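Long-range contact in type III effector NopAA (Sinorhizobium fredii USDA 257, PDB 6SDU), which hydrolyses xyloglucan as a secreted type III effector of a symbiotic bacterium and belongs to glycoside hydrolase family 12: residues S153-F165 with I176-D190. Numbering follows the deposited sequence.
Sequences SNVNVGGATWNVF and ISLLRTSKTNSGTVD
Trp162 lies between Leu178 and Arg180, and through this indole residues 153-165 meet residues 176-190 on the face of the antiparallel hairpin that carries Trp162, Val164, Leu178 and Arg180, turned to helix 191-200 and to strand 186-190 of the other sheet. Arg180 CG sits over one face, 3.5 Å from the centroid of the six-membered ring; Leu178 CD2 covers the opposite face, 4.0 Å from the centroid of the five-membered ring, both as CH-pi contacts. Val189 CG1 meets the ring edge at CZ2. With CG anti to its carbonyl carbon (chi1 -45°), the indole directs NE1 to Val157 O, 3.1 Å away and in the ring plane; this bond and the groups over both faces fix the ring's rotation. Ala160 N, within the type I' turn, is the second donor to Val157 O. Further along, Val164 CG2 packs beside Leu178 CG, and Trp197 of helix 191-200 also touches Val164.

Backbone bonds pair Asn163 with Leu179 and Phe165 with Ser177 in both directions. Thr181 N continues the pairing to Thr161 O at 3.0 Å, while Asp190 N reaches Gly158 O over 3.3 Å.

On the other face, Leu179 CD2 approaches Phe165 CE1 at 3.9 Å, and Ser177 lies near the bound glucose. Hairpin 160-168/174-180 thus builds one sheet of the family 12 beta-jelly-roll; the chain continuing to 186-190, with the Trp162-Val189 and Gly158-Asp190 contacts, links it to the other.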
loop_
_atom_site.group_PDB
_atom_site.type_symbol
_atom_site.label_atom_id
_atom_site.label_comp_id
_atom_site.label_asym_id
_atom_site.label_seq_id
_atom_site.Cartn_x
_atom_site.Cartn_y
_atom_site.Cartn_z
ATOM N N SER A 153 -12.548 -4.343 -14.542
ATOM C CA SER A 153 -11.800 -5.590 -14.545
ATOM C C SER A 153 -10.732 -5.585 -15.635
ATOM O O SER A 153 -10.914 -4.986 -16.702
ATOM C CB SER A 153 -12.727 -6.789 -14.746
ATOM O OG SER A 153 -13.445 -7.094 -13.563
ATOM N N ASN A 154 -9.606 -6.242 -15.328
ATOM C CA ASN A 154 -8.481 -6.473 -16.253
ATOM C C ASN A 154 -8.019 -5.192 -16.941
ATOM O O ASN A 154 -7.748 -5.152 -18.141
ATOM C CB ASN A 154 -8.827 -7.557 -17.272
ATOM C CG ASN A 154 -9.233 -8.852 -16.605
ATOM O OD1 ASN A 154 -8.455 -9.442 -15.846
ATOM N ND2 ASN A 154 -10.461 -9.289 -16.853
ATOM N N VAL A 155 -7.855 -4.148 -16.146
ATOM C CA VAL A 155 -7.397 -2.873 -16.672
ATOM C C VAL A 155 -5.886 -2.935 -16.820
ATOM O O VAL A 155 -5.169 -3.263 -15.870
ATOM C CB VAL A 155 -7.820 -1.724 -15.750
ATOM C CG1 VAL A 155 -7.299 -0.393 -16.289
ATOM C CG2 VAL A 155 -9.329 -1.719 -15.598
ATOM N N ASN A 156 -5.392 -2.635 -18.016
ATOM C CA ASN A 156 -3.958 -2.615 -18.269
ATOM C C ASN A 156 -3.511 -1.163 -18.234
ATOM O O ASN A 156 -3.836 -0.391 -19.138
ATOM C CB ASN A 156 -3.597 -3.279 -19.592
ATOM C CG ASN A 156 -2.115 -3.564 -19.691
ATOM O OD1 ASN A 156 -1.302 -2.648 -19.825
ATOM N ND2 ASN A 156 -1.751 -4.833 -19.588
ATOM N N VAL A 157 -2.812 -0.783 -17.162
ATOM C CA VAL A 157 -2.321 0.579 -16.976
ATOM C C VAL A 157 -1.031 0.524 -16.170
ATOM O O VAL A 157 -0.801 -0.407 -15.391
ATOM C CB VAL A 157 -3.373 1.475 -16.277
ATOM C CG1 VAL A 157 -3.499 1.110 -14.807
ATOM C CG2 VAL A 157 -3.026 2.937 -16.441
ATOM N N GLY A 158 -0.174 1.522 -16.386
ATOM C CA GLY A 158 1.041 1.695 -15.604
ATOM C C GLY A 158 1.964 0.495 -15.484
ATOM O O GLY A 158 2.678 0.346 -14.480
ATOM N N GLY A 159 1.987 -0.341 -16.522
ATOM C CA GLY A 159 2.886 -1.473 -16.593
ATOM C C GLY A 159 2.366 -2.792 -16.074
ATOM O O GLY A 159 3.178 -3.708 -15.864
ATOM N N ALA A 160 1.057 -2.919 -15.838
ATOM C CA ALA A 160 0.506 -4.161 -15.309
ATOM C C ALA A 160 -0.993 -4.191 -15.561
ATOM O O ALA A 160 -1.582 -3.213 -16.017
ATOM C CB ALA A 160 0.814 -4.325 -13.818
ATOM N N THR A 161 -1.595 -5.347 -15.288
ATOM C CA THR A 161 -3.039 -5.526 -15.376
ATOM C C THR A 161 -3.623 -5.586 -13.975
ATOM O O THR A 161 -3.073 -6.262 -13.099
ATOM C CB THR A 161 -3.389 -6.785 -16.164
ATOM O OG1 THR A 161 -2.839 -6.673 -17.485
ATOM C CG2 THR A 161 -4.903 -6.961 -16.253
ATOM N N TRP A 162 -4.729 -4.879 -13.764
ATOM C CA TRP A 162 -5.286 -4.715 -12.435
ATOM C C TRP A 162 -6.791 -4.888 -12.470
ATOM O O TRP A 162 -7.428 -4.725 -13.509
ATOM C CB TRP A 162 -4.984 -3.328 -11.849
ATOM C CG TRP A 162 -3.585 -2.808 -11.989
ATOM C CD1 TRP A 162 -3.063 -2.170 -13.060
ATOM C CD2 TRP A 162 -2.550 -2.813 -10.987
ATOM N NE1 TRP A 162 -1.763 -1.793 -12.812
ATOM C CE2 TRP A 162 -1.423 -2.181 -11.548
ATOM C CE3 TRP A 162 -2.463 -3.305 -9.682
ATOM C CZ2 TRP A 162 -0.228 -2.021 -10.850
ATOM C CZ3 TRP A 162 -1.266 -3.146 -8.987
ATOM C CH2 TRP A 162 -0.170 -2.516 -9.574
ATOM N N ASN A 163 -7.347 -5.206 -11.301
ATOM C CA ASN A 163 -8.774 -5.095 -11.013
ATOM C C ASN A 163 -8.972 -3.888 -10.100
ATOM O O ASN A 163 -8.191 -3.694 -9.158
ATOM C CB ASN A 163 -9.309 -6.359 -10.342
ATOM C CG ASN A 163 -9.499 -7.499 -11.317
ATOM O OD1 ASN A 163 -9.654 -7.273 -12.520
ATOM N ND2 ASN A 163 -9.488 -8.737 -10.804
ATOM N N VAL A 164 -9.964 -3.044 -10.425
ATOM C CA VAL A 164 -10.182 -1.759 -9.766
ATOM C C VAL A 164 -11.409 -1.826 -8.867
ATOM O O VAL A 164 -12.472 -2.313 -9.278
ATOM C CB VAL A 164 -10.312 -0.631 -10.804
ATOM C CG1 VAL A 164 -10.446 0.742 -10.115
ATOM C CG2 VAL A 164 -9.092 -0.656 -11.693
ATOM N N PHE A 165 -11.264 -1.311 -7.641
ATOM C CA PHE A 165 -12.321 -1.308 -6.644
ATOM C C PHE A 165 -12.540 0.108 -6.127
ATOM O O PHE A 165 -11.609 0.923 -6.097
ATOM C CB PHE A 165 -11.975 -2.235 -5.491
ATOM C CG PHE A 165 -11.815 -3.647 -5.893
ATOM C CD1 PHE A 165 -10.622 -4.095 -6.432
ATOM C CD2 PHE A 165 -12.872 -4.545 -5.734
ATOM C CE1 PHE A 165 -10.482 -5.424 -6.820
ATOM C CE2 PHE A 165 -12.741 -5.871 -6.109
ATOM C CZ PHE A 165 -11.545 -6.317 -6.647
ATOM N N ILE A 176 -9.660 4.344 -4.027
ATOM C CA ILE A 176 -9.602 3.584 -5.272
ATOM C C ILE A 176 -8.457 2.583 -5.108
ATOM O O ILE A 176 -7.307 2.986 -4.873
ATOM C CB ILE A 176 -9.366 4.498 -6.489
ATOM C CG1 ILE A 176 -10.372 5.650 -6.544
ATOM C CG2 ILE A 176 -9.448 3.704 -7.787
ATOM C CD1 ILE A 176 -11.768 5.195 -6.889
ATOM N N SER A 177 -8.761 1.287 -5.222
ATOM C CA SER A 177 -7.776 0.225 -5.020
ATOM C C SER A 177 -7.583 -0.592 -6.292
ATOM O O SER A 177 -8.560 -1.052 -6.892
ATOM C CB SER A 177 -8.202 -0.712 -3.893
ATOM O OG SER A 177 -8.474 0.009 -2.718
ATOM N N LEU A 178 -6.333 -0.798 -6.685
ATOM C CA LEU A 178 -6.002 -1.645 -7.823
ATOM C C LEU A 178 -5.292 -2.889 -7.298
ATOM O O LEU A 178 -4.260 -2.776 -6.630
ATOM C CB LEU A 178 -5.125 -0.903 -8.833
ATOM C CG LEU A 178 -5.885 0.082 -9.730
ATOM C CD1 LEU A 178 -6.350 1.290 -8.960
ATOM C CD2 LEU A 178 -5.004 0.507 -10.921
ATOM N N LEU A 179 -5.842 -4.063 -7.597
ATOM C CA LEU A 179 -5.262 -5.340 -7.190
ATOM C C LEU A 179 -4.643 -5.960 -8.434
ATOM O O LEU A 179 -5.335 -6.146 -9.435
ATOM C CB LEU A 179 -6.323 -6.280 -6.597
ATOM C CG LEU A 179 -6.626 -6.177 -5.103
ATOM C CD1 LEU A 179 -7.062 -4.785 -4.706
ATOM C CD2 LEU A 179 -7.698 -7.221 -4.705
ATOM N N ARG A 180 -3.343 -6.250 -8.386
ATOM C CA ARG A 180 -2.693 -6.845 -9.548
ATOM C C ARG A 180 -3.303 -8.209 -9.840
ATOM O O ARG A 180 -3.400 -9.061 -8.949
ATOM C CB ARG A 180 -1.193 -6.985 -9.310
ATOM C CG ARG A 180 -0.375 -6.030 -10.144
ATOM C CD ARG A 180 1.081 -6.345 -10.066
ATOM N NE ARG A 180 1.388 -7.462 -10.936
ATOM C CZ ARG A 180 2.382 -7.470 -11.804
ATOM N NH1 ARG A 180 3.171 -6.417 -11.922
ATOM N NH2 ARG A 180 2.583 -8.536 -12.545
ATOM N N THR A 181 -3.705 -8.418 -11.102
ATOM C CA THR A 181 -4.302 -9.695 -11.486
ATOM C C THR A 181 -3.295 -10.824 -11.387
ATOM O O THR A 181 -3.690 -11.984 -11.239
ATOM C CB THR A 181 -4.898 -9.623 -12.894
ATOM O OG1 THR A 181 -3.873 -9.286 -13.848
ATOM C CG2 THR A 181 -6.019 -8.586 -12.923
ATOM N N SER A 182 -2.008 -10.521 -11.571
ATOM C CA SER A 182 -0.921 -11.455 -11.304
ATOM C C SER A 182 -0.054 -10.881 -10.182
ATOM O O SER A 182 0.525 -9.801 -10.329
ATOM C CB SER A 182 -0.098 -11.723 -12.569
ATOM O OG SER A 182 0.760 -12.826 -12.369
ATOM N N LYS A 183 0.018 -11.586 -9.056
ATOM C CA LYS A 183 0.816 -11.112 -7.931
ATOM C C LYS A 183 2.297 -11.209 -8.266
ATOM O O LYS A 183 2.726 -12.093 -9.015
ATOM C CB LYS A 183 0.523 -11.931 -6.681
ATOM C CG LYS A 183 -0.926 -11.901 -6.227
ATOM C CD LYS A 183 -1.210 -13.082 -5.283
ATOM C CE LYS A 183 -2.650 -13.035 -4.785
ATOM N NZ LYS A 183 -2.838 -13.968 -3.647
ATOM N N THR A 184 3.076 -10.269 -7.736
ATOM C CA THR A 184 4.517 -10.239 -7.978
ATOM C C THR A 184 5.227 -9.709 -6.738
ATOM O O THR A 184 4.626 -9.009 -5.904
ATOM C CB THR A 184 4.848 -9.378 -9.214
ATOM O OG1 THR A 184 6.199 -9.624 -9.650
ATOM C CG2 THR A 184 4.661 -7.886 -8.886
ATOM N N ASN A 185 6.517 -10.067 -6.606
ATOM C CA ASN A 185 7.363 -9.556 -5.528
ATOM C C ASN A 185 8.451 -8.605 -6.006
ATOM O O ASN A 185 9.295 -8.192 -5.197
ATOM C CB ASN A 185 7.999 -10.700 -4.726
ATOM C CG ASN A 185 7.003 -11.368 -3.789
ATOM O OD1 ASN A 185 6.194 -10.687 -3.150
ATOM N ND2 ASN A 185 7.046 -12.699 -3.705
ATOM N N SER A 186 8.506 -8.302 -7.296
ATOM C CA SER A 186 9.408 -7.275 -7.798
ATOM C C SER A 186 8.794 -6.692 -9.062
ATOM O O SER A 186 8.161 -7.411 -9.844
ATOM C CB SER A 186 10.817 -7.819 -8.069
ATOM O OG SER A 186 10.825 -8.624 -9.231
ATOM N N GLY A 187 9.002 -5.401 -9.275
ATOM C CA GLY A 187 8.412 -4.746 -10.422
ATOM C C GLY A 187 8.597 -3.244 -10.340
ATOM O O GLY A 187 9.259 -2.730 -9.443
ATOM N N THR A 188 7.990 -2.555 -11.305
ATOM C CA THR A 188 8.038 -1.100 -11.406
ATOM C C THR A 188 6.655 -0.595 -11.782
ATOM O O THR A 188 6.026 -1.147 -12.687
ATOM C CB THR A 188 9.060 -0.656 -12.462
ATOM O OG1 THR A 188 10.374 -1.104 -12.087
ATOM C CG2 THR A 188 9.069 0.858 -12.614
ATOM N N VAL A 189 6.180 0.440 -11.096
ATOM C CA VAL A 189 4.863 1.007 -11.375
ATOM C C VAL A 189 5.017 2.430 -11.888
ATOM O O VAL A 189 5.796 3.222 -11.345
ATOM C CB VAL A 189 3.953 0.998 -10.129
ATOM C CG1 VAL A 189 3.442 -0.403 -9.840
ATOM C CG2 VAL A 189 4.706 1.544 -8.946
ATOM N N ASP A 190 4.233 2.761 -12.910
ATOM C CA ASP A 190 4.168 4.111 -13.459
ATOM C C ASP A 190 2.964 4.757 -12.785
ATOM O O ASP A 190 1.821 4.611 -13.226
ATOM C CB ASP A 190 4.065 4.074 -14.979
ATOM C CG ASP A 190 3.916 5.463 -15.602
ATOM O OD1 ASP A 190 3.955 6.477 -14.858
ATOM O OD2 ASP A 190 3.727 5.531 -16.843
#